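Uncharacterized protein PSPTO_0244 (Pseudomonas syringae pv. tomato, PDB 3MYX) is of unknown function but belongs to the cupin superfamily, with a likeness to (S)-ureidoglycine aminohydrolase cupin domains. Local coordinates at residues I146-L159 with I169-R182. Sequence-based numbering, arbitrary orientation. Where two conformers were deposited one is given.
Sequences IMISPLPQCRSNNL and IGVWDSTPYERISR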
ATOM      1  N   ILE A 146      19.239  11.673  11.002  1.00 12.92           N
ATOM      2  CA  ILE A 146      18.029  12.426  10.656  1.00 12.77           C
ATOM      3  C   ILE A 146      17.038  12.533  11.816  1.00 11.32           C
ATOM      4  O   ILE A 146      15.955  13.065  11.648  1.00 12.23           O
ATOM      5  CB  ILE A 146      17.353  11.898   9.372  1.00 12.73           C
ATOM      6  CG1 ILE A 146      16.750  10.508   9.595  1.00 12.54           C
ATOM      7  CG2 ILE A 146      18.356  11.904   8.179  1.00 15.23           C
ATOM      8  CD1 ILE A 146      15.949   9.996   8.403  1.00 12.97           C
HETATM    9  N   MSE A 147      17.416  12.066  12.996  1.00 10.60           N
HETATM   10  CA  MSE A 147      16.497  11.994  14.127  1.00 10.31           C
HETATM   11  C   MSE A 147      16.379  13.328  14.856  1.00 10.91           C
HETATM   12  O   MSE A 147      17.375  14.051  15.007  1.00 12.70           O
HETATM   13  CB  MSE A 147      16.958  10.937  15.128  1.00 10.47           C
HETATM   14  CG  MSE A 147      16.898   9.522  14.623  1.00 11.27           C
HETATM   15 SE   MSE A 147      15.162   8.942  13.959  0.75 10.48          SE
HETATM   16  CE  MSE A 147      14.177   9.273  15.590  1.00 10.25           C
ATOM     17  N   ILE A 148      15.166  13.625  15.328  1.00  9.14           N
ATOM     18  CA  ILE A 148      14.896  14.728  16.274  1.00  9.62           C
ATOM     19  C   ILE A 148      14.691  14.118  17.666  1.00  9.66           C
ATOM     20  O   ILE A 148      15.317  14.530  18.635  1.00 11.13           O
ATOM     21  CB  ILE A 148      13.677  15.568  15.826  1.00  9.61           C
ATOM     22  CG1 ILE A 148      14.016  16.307  14.531  1.00 11.92           C
ATOM     23  CG2 ILE A 148      13.233  16.564  16.916  1.00 11.74           C
ATOM     24  CD1 ILE A 148      12.840  16.921  13.846  1.00 14.04           C
ATOM     25  N   SER A 149      13.826  13.112  17.764  1.00  9.06           N
ATOM     26  CA  SER A 149      13.575  12.423  19.007  1.00  8.86           C
ATOM     27  C   SER A 149      14.654  11.356  19.221  1.00  8.36           C
ATOM     28  O   SER A 149      15.461  11.077  18.320  1.00  9.27           O
ATOM     29  CB  SER A 149      12.227  11.710  18.926  1.00  8.93           C
ATOM     30  OG  SER A 149      12.284  10.656  17.980  1.00  8.70           O
ATOM     31  N   PRO A 150      14.643  10.701  20.401  1.00  8.94           N
ATOM     32  CA  PRO A 150      15.429   9.478  20.537  1.00  9.81           C
ATOM     33  C   PRO A 150      15.001   8.424  19.505  1.00  8.34           C
ATOM     34  O   PRO A 150      13.881   8.466  18.963  1.00  9.12           O
ATOM     35  CB  PRO A 150      15.103   9.011  21.952  1.00 10.40           C
ATOM     36  CG  PRO A 150      14.731  10.278  22.684  1.00 11.14           C
ATOM     37  CD  PRO A 150      13.957  11.049  21.652  1.00  9.77           C
ATOM     38  N   LEU A 151      15.887   7.483  19.233  1.00  8.13           N
ATOM     39  CA  LEU A 151      15.570   6.421  18.291  1.00  8.31           C
ATOM     40  C   LEU A 151      14.435   5.547  18.829  1.00  7.73           C
ATOM     41  O   LEU A 151      14.400   5.224  20.012  1.00  8.36           O
ATOM     42  CB  LEU A 151      16.792   5.550  17.989  1.00  9.46           C
ATOM     43  CG  LEU A 151      17.848   6.195  17.093  1.00 12.79           C
ATOM     44  CD1 LEU A 151      19.234   5.594  17.377  1.00 17.67           C
ATOM     45  CD2 LEU A 151      17.487   6.069  15.647  1.00 13.80           C
ATOM     46  N   PRO A 152      13.502   5.157  17.957  1.00  6.99           N
ATOM     47  CA  PRO A 152      12.414   4.268  18.349  1.00  6.38           C
ATOM     48  C   PRO A 152      12.848   2.803  18.349  1.00  6.38           C
ATOM     49  O   PRO A 152      13.947   2.461  17.896  1.00  6.89           O
ATOM     50  CB  PRO A 152      11.391   4.478  17.221  1.00  7.06           C
ATOM     51  CG  PRO A 152      12.266   4.748  16.018  1.00  6.79           C
ATOM     52  CD  PRO A 152      13.410   5.542  16.539  1.00  6.71           C
ATOM     53  N   GLN A 153      11.970   1.950  18.864  1.00  5.68           N
ATOM     54  CA  GLN A 153      12.021   0.502  18.633  1.00  5.09           C
ATOM     55  C   GLN A 153      10.989   0.150  17.585  1.00  4.91           C
ATOM     56  O   GLN A 153       9.800   0.428  17.766  1.00  5.62           O
ATOM     57  CB  GLN A 153      11.737  -0.248  19.935  1.00  6.01           C
ATOM     58  CG  GLN A 153      12.724   0.119  21.033  1.00  7.23           C
ATOM     59  CD  GLN A 153      12.587  -0.779  22.233  1.00  7.13           C
ATOM     60  OE1 GLN A 153      11.680  -0.612  23.048  1.00  7.32           O
ATOM     61  NE2 GLN A 153      13.490  -1.731  22.359  1.00  8.92           N
ATOM     62  N   CYS A 154      11.458  -0.411  16.483  1.00  5.22           N
ATOM     63  CA  CYS A 154      10.625  -0.776  15.348  1.00  5.74           C
ATOM     64  C   CYS A 154      10.646  -2.294  15.192  1.00  5.73           C
ATOM     65  O   CYS A 154      11.637  -2.950  15.518  1.00  5.82           O
ATOM     66  CB  CYS A 154      11.127  -0.166  14.039  1.00  6.03           C
ATOM     67  SG  CYS A 154      11.405   1.615  14.098  1.00  7.31           S
ATOM     68  N   ARG A 155       9.540  -2.844  14.699  1.00  5.25           N
ATOM     69  CA  ARG A 155       9.450  -4.263  14.360  1.00  5.45           C
ATOM     70  C   ARG A 155       8.757  -4.410  13.018  1.00  4.74           C
ATOM     71  O   ARG A 155       7.938  -3.576  12.643  1.00  5.41           O
ATOM     72  CB  ARG A 155       8.689  -5.063  15.419  1.00  4.89           C
ATOM     73  CG  ARG A 155       9.243  -4.968  16.842  1.00  5.22           C
ATOM     74  CD  ARG A 155       8.433  -5.774  17.801  1.00  5.63           C
ATOM     75  NE  ARG A 155       7.149  -5.143  18.072  1.00  5.69           N
ATOM     76  CZ  ARG A 155       6.461  -5.282  19.205  1.00  5.51           C
ATOM     77  NH1 ARG A 155       6.886  -6.078  20.185  1.00  5.69           N
ATOM     78  NH2 ARG A 155       5.338  -4.610  19.374  1.00  6.06           N
ATOM     79  N   SER A 156       9.027  -5.518  12.331  1.00  5.11           N
ATOM     80  CA  SER A 156       8.360  -5.815  11.072  1.00  5.29           C
ATOM     81  C   SER A 156       8.271  -7.304  10.830  1.00  5.28           C
ATOM     82  O   SER A 156       8.944  -8.119  11.477  1.00  5.83           O
ATOM     83  CB  SER A 156       9.094  -5.176   9.899  1.00  6.85           C
ATOM     84  OG  SER A 156      10.306  -5.844   9.683  1.00  8.42           O
ATOM     85  N   ASN A 157       7.459  -7.646   9.846  1.00  5.64           N
ATOM     86  CA  ASN A 157       7.384  -8.984   9.305  1.00  6.21           C
ATOM     87  C   ASN A 157       7.108  -8.820   7.819  1.00  5.63           C
ATOM     88  O   ASN A 157       6.029  -8.372   7.426  1.00  5.32           O
ATOM     89  CB  ASN A 157       6.270  -9.796   9.977  1.00  5.89           C
ATOM     90  CG  ASN A 157       6.205 -11.237   9.479  1.00  7.11           C
ATOM     91  OD1 ASN A 157       6.633 -11.540   8.378  1.00  7.23           O
ATOM     92  ND2 ASN A 157       5.641 -12.115  10.303  1.00  8.32           N
ATOM     93  N   ASN A 158       8.106  -9.148   7.002  1.00  5.51           N
ATOM     94  CA  ASN A 158       7.954  -9.192   5.551  1.00  6.50           C
ATOM     95  C   ASN A 158       7.200 -10.452   5.146  1.00  5.99           C
ATOM     96  O   ASN A 158       7.798 -11.478   4.877  1.00  9.02           O
ATOM     97  CB  ASN A 158       9.318  -9.155   4.862  1.00  7.85           C
ATOM     98  CG  ASN A 158      10.067  -7.882   5.150  1.00 10.33           C
ATOM     99  OD1 ASN A 158       9.578  -6.786   4.873  1.00  9.22           O
ATOM    100  ND2 ASN A 158      11.271  -8.012   5.709  1.00 15.92           N
ATOM    101  N   LEU A 159       5.882 -10.364   5.147  1.00  5.41           N
ATOM    102  CA  LEU A 159       5.012 -11.490   4.843  1.00  5.83           C
ATOM    103  C   LEU A 159       5.074 -11.885   3.375  1.00  6.19           C
ATOM    104  O   LEU A 159       4.762 -13.018   3.018  1.00  7.44           O
ATOM    105  CB  LEU A 159       3.576 -11.153   5.213  1.00  6.42           C
ATOM    106  CG  LEU A 159       3.355 -10.981   6.720  1.00  7.03           C
ATOM    107  CD1 LEU A 159       2.032 -10.275   7.018  1.00  9.25           C
ATOM    108  CD2 LEU A 159       3.426 -12.342   7.421  1.00  7.46           C
ATOM    109  N   ILE A 169       6.313  -6.554   1.386  1.00  6.20           N
ATOM    110  CA  ILE A 169       4.969  -6.239   1.871  1.00  5.55           C
ATOM    111  C   ILE A 169       4.733  -6.942   3.196  1.00  5.90           C
ATOM    112  O   ILE A 169       5.056  -8.116   3.355  1.00  7.35           O
ATOM    113  CB  ILE A 169       3.916  -6.650   0.829  1.00  7.16           C
ATOM    114  CG1 ILE A 169       4.113  -5.831  -0.455  1.00  7.56           C
ATOM    115  CG2 ILE A 169       2.514  -6.481   1.397  1.00  9.13           C
ATOM    116  CD1 ILE A 169       3.296  -6.304  -1.657  1.00 10.15           C
ATOM    117  N   GLY A 170       4.217  -6.211   4.175  1.00  5.48           N
ATOM    118  CA  GLY A 170       4.033  -6.808   5.469  1.00  5.20           C
ATOM    119  C   GLY A 170       3.416  -5.875   6.474  1.00  4.66           C
ATOM    120  O   GLY A 170       2.659  -4.973   6.113  1.00  5.29           O
ATOM    121  N   VAL A 171       3.746  -6.130   7.735  1.00  5.12           N
ATOM    122  CA  VAL A 171       3.242  -5.382   8.857  1.00  5.48           C
ATOM    123  C   VAL A 171       4.445  -4.863   9.658  1.00  4.77           C
ATOM    124  O   VAL A 171       5.445  -5.571   9.815  1.00  5.37           O
ATOM    125  CB  VAL A 171       2.295  -6.235   9.730  1.00  5.36           C
ATOM    126  CG1 VAL A 171       1.802  -5.444  10.984  1.00  6.34           C
ATOM    127  CG2 VAL A 171       1.097  -6.720   8.925  1.00  7.39           C
ATOM    128  N   TRP A 172       4.341  -3.608  10.114  1.00  4.39           N
ATOM    129  CA  TRP A 172       5.401  -2.920  10.863  1.00  4.69           C
ATOM    130  C   TRP A 172       4.797  -2.224  12.047  1.00  4.62           C
ATOM    131  O   TRP A 172       3.643  -1.774  11.983  1.00  5.19           O
ATOM    132  CB  TRP A 172       6.036  -1.877   9.968  1.00  5.72           C
ATOM    133  CG  TRP A 172       7.045  -0.884  10.490  1.00  5.01           C
ATOM    134  CD1 TRP A 172       8.382  -1.002  10.425  1.00  6.95           C
ATOM    135  CD2 TRP A 172       6.784   0.433  10.992  1.00  5.68           C
ATOM    136  NE1 TRP A 172       8.991   0.146  10.877  1.00  6.38           N
ATOM    137  CE2 TRP A 172       8.019   1.052  11.203  1.00  5.86           C
ATOM    138  CE3 TRP A 172       5.619   1.157  11.260  1.00  6.80           C
ATOM    139  CZ2 TRP A 172       8.126   2.361  11.655  1.00  6.83           C
ATOM    140  CZ3 TRP A 172       5.729   2.451  11.709  1.00  6.22           C
ATOM    141  CH2 TRP A 172       6.973   3.045  11.882  1.00  6.65           C
ATOM    142  N   ASP A 173       5.559  -2.104  13.128  1.00  4.53           N
ATOM    143  CA  ASP A 173       5.153  -1.227  14.210  1.00  5.00           C
ATOM    144  C   ASP A 173       6.324  -0.472  14.796  1.00  4.72           C
ATOM    145  O   ASP A 173       7.481  -0.776  14.522  1.00  5.11           O
ATOM    146  CB  ASP A 173       4.256  -1.925  15.264  1.00  5.97           C
ATOM    147  CG  ASP A 173       4.987  -2.851  16.255  1.00  6.05           C
ATOM    148  OD1 ASP A 173       6.238  -2.911  16.345  1.00  5.79           O
ATOM    149  OD2 ASP A 173       4.231  -3.568  16.977  1.00  5.69           O
ATOM    150  N   SER A 174       6.001   0.554  15.563  1.00  4.84           N
ATOM    151  CA  SER A 174       7.028   1.407  16.124  1.00  5.18           C
ATOM    152  C   SER A 174       6.513   2.166  17.323  1.00  4.88           C
ATOM    153  O   SER A 174       5.364   2.596  17.356  1.00  5.10           O
ATOM    154  CB  SER A 174       7.501   2.437  15.088  1.00  5.14           C
ATOM    155  OG  SER A 174       8.626   3.161  15.546  1.00  5.61           O
ATOM    156  N   THR A 175       7.415   2.384  18.258  1.00  4.63           N
ATOM    157  CA  THR A 175       7.236   3.350  19.329  1.00  5.12           C
ATOM    158  C   THR A 175       7.353   4.763  18.702  1.00  5.32           C
ATOM    159  O   THR A 175       7.701   4.915  17.522  1.00  5.59           O
ATOM    160  CB  THR A 175       8.267   3.079  20.435  1.00  5.00           C
ATOM    161  OG1 THR A 175       9.591   3.255  19.929  1.00  5.37           O
ATOM    162  CG2 THR A 175       8.132   1.658  21.004  1.00  5.78           C
ATOM    163  N   PRO A 176       7.020   5.817  19.468  1.00  5.56           N
ATOM    164  CA  PRO A 176       6.961   7.161  18.886  1.00  6.35           C
ATOM    165  C   PRO A 176       8.312   7.674  18.434  1.00  6.45           C
ATOM    166  O   PRO A 176       9.337   7.389  19.049  1.00  7.32           O
ATOM    167  CB  PRO A 176       6.483   8.036  20.056  1.00  7.58           C
ATOM    168  CG  PRO A 176       5.928   7.125  21.042  1.00  7.22           C
ATOM    169  CD  PRO A 176       6.564   5.797  20.871  1.00  6.47           C
ATOM    170  N   TYR A 177       8.317   8.449  17.363  1.00  6.30           N
ATOM    171  CA  TYR A 177       9.525   9.161  16.958  1.00  6.43           C
ATOM    172  C   TYR A 177       9.253  10.323  16.045  1.00  6.22           C
ATOM    173  O   TYR A 177       8.153  10.462  15.472  1.00  6.17           O
ATOM    174  CB  TYR A 177      10.552   8.235  16.312  1.00  6.69           C
ATOM    175  CG  TYR A 177      10.187   7.655  14.959  1.00  6.87           C
ATOM    176  CD1 TYR A 177       9.401   6.517  14.851  1.00  7.11           C
ATOM    177  CD2 TYR A 177      10.655   8.230  13.789  1.00  7.53           C
ATOM    178  CE1 TYR A 177       9.108   5.950  13.623  1.00  6.41           C
ATOM    179  CE2 TYR A 177      10.382   7.677  12.558  1.00  7.63           C
ATOM    180  CZ  TYR A 177       9.609   6.530  12.476  1.00  6.56           C
ATOM    181  OH  TYR A 177       9.306   5.953  11.268  1.00  8.10           O
ATOM    182  N   GLU A 178      10.277  11.165  15.923  1.00  6.69           N
ATOM    183  CA  GLU A 178      10.251  12.340  15.069  1.00  7.35           C
ATOM    184  C   GLU A 178      11.587  12.461  14.385  1.00  7.42           C
ATOM    185  O   GLU A 178      12.625  12.350  15.025  1.00  8.80           O
ATOM    186  CB  GLU A 178       9.956  13.593  15.903  1.00  8.12           C
ATOM    187  CG  GLU A 178       9.835  14.887  15.071  1.00  9.53           C
ATOM    188  CD  GLU A 178       9.597  16.131  15.920  1.00 11.26           C
ATOM    189  OE1 GLU A 178       9.336  16.005  17.136  1.00 14.72           O
ATOM    190  OE2 GLU A 178       9.655  17.233  15.347  1.00 14.06           O
ATOM    191  N   ARG A 179      11.555  12.710  13.081  1.00  8.38           N
ATOM    192  CA  ARG A 179      12.755  12.929  12.298  1.00  9.09           C
ATOM    193  C   ARG A 179      12.576  14.153  11.420  1.00 10.47           C
ATOM    194  O   ARG A 179      11.462  14.647  11.228  1.00 10.86           O
ATOM    195  CB  ARG A 179      13.046  11.702  11.430  1.00  9.83           C
ATOM    196  CG  ARG A 179      11.913  11.284  10.491  1.00 10.86           C
ATOM    197  CD  ARG A 179      12.392  10.281   9.458  1.00 12.21           C
ATOM    198  NE  ARG A 179      11.339   9.914   8.508  1.00 11.88           N
ATOM    199  CZ  ARG A 179      10.924  10.673   7.498  1.00 11.26           C
ATOM    200  NH1 ARG A 179      11.451  11.884   7.278  1.00 12.84           N
ATOM    201  NH2 ARG A 179       9.958  10.232   6.700  1.00 13.80           N
ATOM    202  N   ILE A 180      13.676  14.613  10.853  1.00  9.98           N
ATOM    203  CA  ILE A 180      13.629  15.730   9.928  1.00 10.32           C
ATOM    204  C   ILE A 180      13.064  15.307   8.589  1.00 10.68           C
ATOM    205  O   ILE A 180      13.006  14.125   8.256  1.00 11.06           O
ATOM    206  CB  ILE A 180      15.011  16.398   9.755  1.00 11.42           C
ATOM    207  CG1 ILE A 180      15.992  15.467   9.034  1.00 12.28           C
ATOM    208  CG2 ILE A 180      15.540  16.882  11.113  1.00 12.78           C
ATOM    209  CD1 ILE A 180      17.334  16.159   8.708  1.00 14.58           C
ATOM    210  N   SER A 181      12.616  16.278   7.818  1.00 10.91           N
ATOM    211  CA  SER A 181      12.142  16.011   6.469  1.00 12.53           C
ATOM    212  C   SER A 181      13.284  15.498   5.599  1.00 13.51           C
ATOM    213  O   SER A 181      14.399  16.041   5.626  1.00 14.21           O
ATOM    214  CB  SER A 181      11.594  17.304   5.874  1.00 13.46           C
ATOM    215  OG  SER A 181      11.073  17.115   4.577  1.00 16.88           O
ATOM    216  N   ARG A 182      13.000  14.442   4.843  1.00 14.23           N
ATOM    217  CA  ARG A 182      13.938  13.845   3.899  0.50 14.55           C
ATOM    218  C   ARG A 182      13.171  13.371   2.667  1.00 14.31           C
ATOM    219  O   ARG A 182      12.001  12.998   2.778  1.00 12.77           O
ATOM    220  CB  ARG A 182      14.633  12.637   4.532  0.50 15.93           C
ATOM    221  CG  ARG A 182      15.467  12.954   5.764  0.50 17.03           C
ATOM    222  CD  ARG A 182      16.726  13.713   5.366  0.50 17.95           C
ATOM    223  NE  ARG A 182      17.487  12.951   4.381  0.50 19.43           N
ATOM    224  CZ  ARG A 182      18.312  13.469   3.476  0.50 22.61           C
ATOM    225  NH1 ARG A 182      18.499  14.779   3.399  0.50 23.38           N
ATOM    226  NH2 ARG A 182      18.938  12.665   2.629  0.50 24.61           N
TER
HETATM  227  O   HOH W   1      11.189   8.892  20.528  1.00  9.94           O
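R155 and D173 face each other across an antiparallel pairing of neighbouring strands, the beta hairpin formed by 154-158 and 169-174 in an antiparallel sheet of this cupin-family protein, which illustrates how side chains can reinforce a backbone register. The two residues are a hydrogen-bonded pair, R155 N reaching D173 O at 2.9 Å and D173 N returning to R155 O. On the face that carries both side chains, R155 NE binds D173 OD1 at 3.0 Å and R155 NH2 binds D173 OD2 at 2.8 Å, a side-on salt bridge with the two planes 35° apart. The carboxylate of D173 sits between its own backbone N and carbonyl carbon (chi1 77°), a rotation that turns it back toward the edge of the R155 guanidinium; Y230 holds OD2 as well. On the other face, the SG of C154 lies obliquely beside the W172 indole, 5.1 Å from the centroid of the five-membered ring.

Beyond the strands, T175 OG1 accepts from Q153 N, and P152 lays CG against Y177 CD1 at 3.6 Å. Farther along, the pairing resumes in a shifted register: E178 O takes both I148 N and S149 N from one face of its plane, while S149 OG accepts from E178 N at 2.9 Å and donates to P150 O. I180 N binds I146 O almost straight along its C=O, and I146 CB lies against I180 CG1.

Strand 137-139 flanks 154-158 and strand 231-237 flanks 169-174, while Y177 stacks on W225 of strand 222-227.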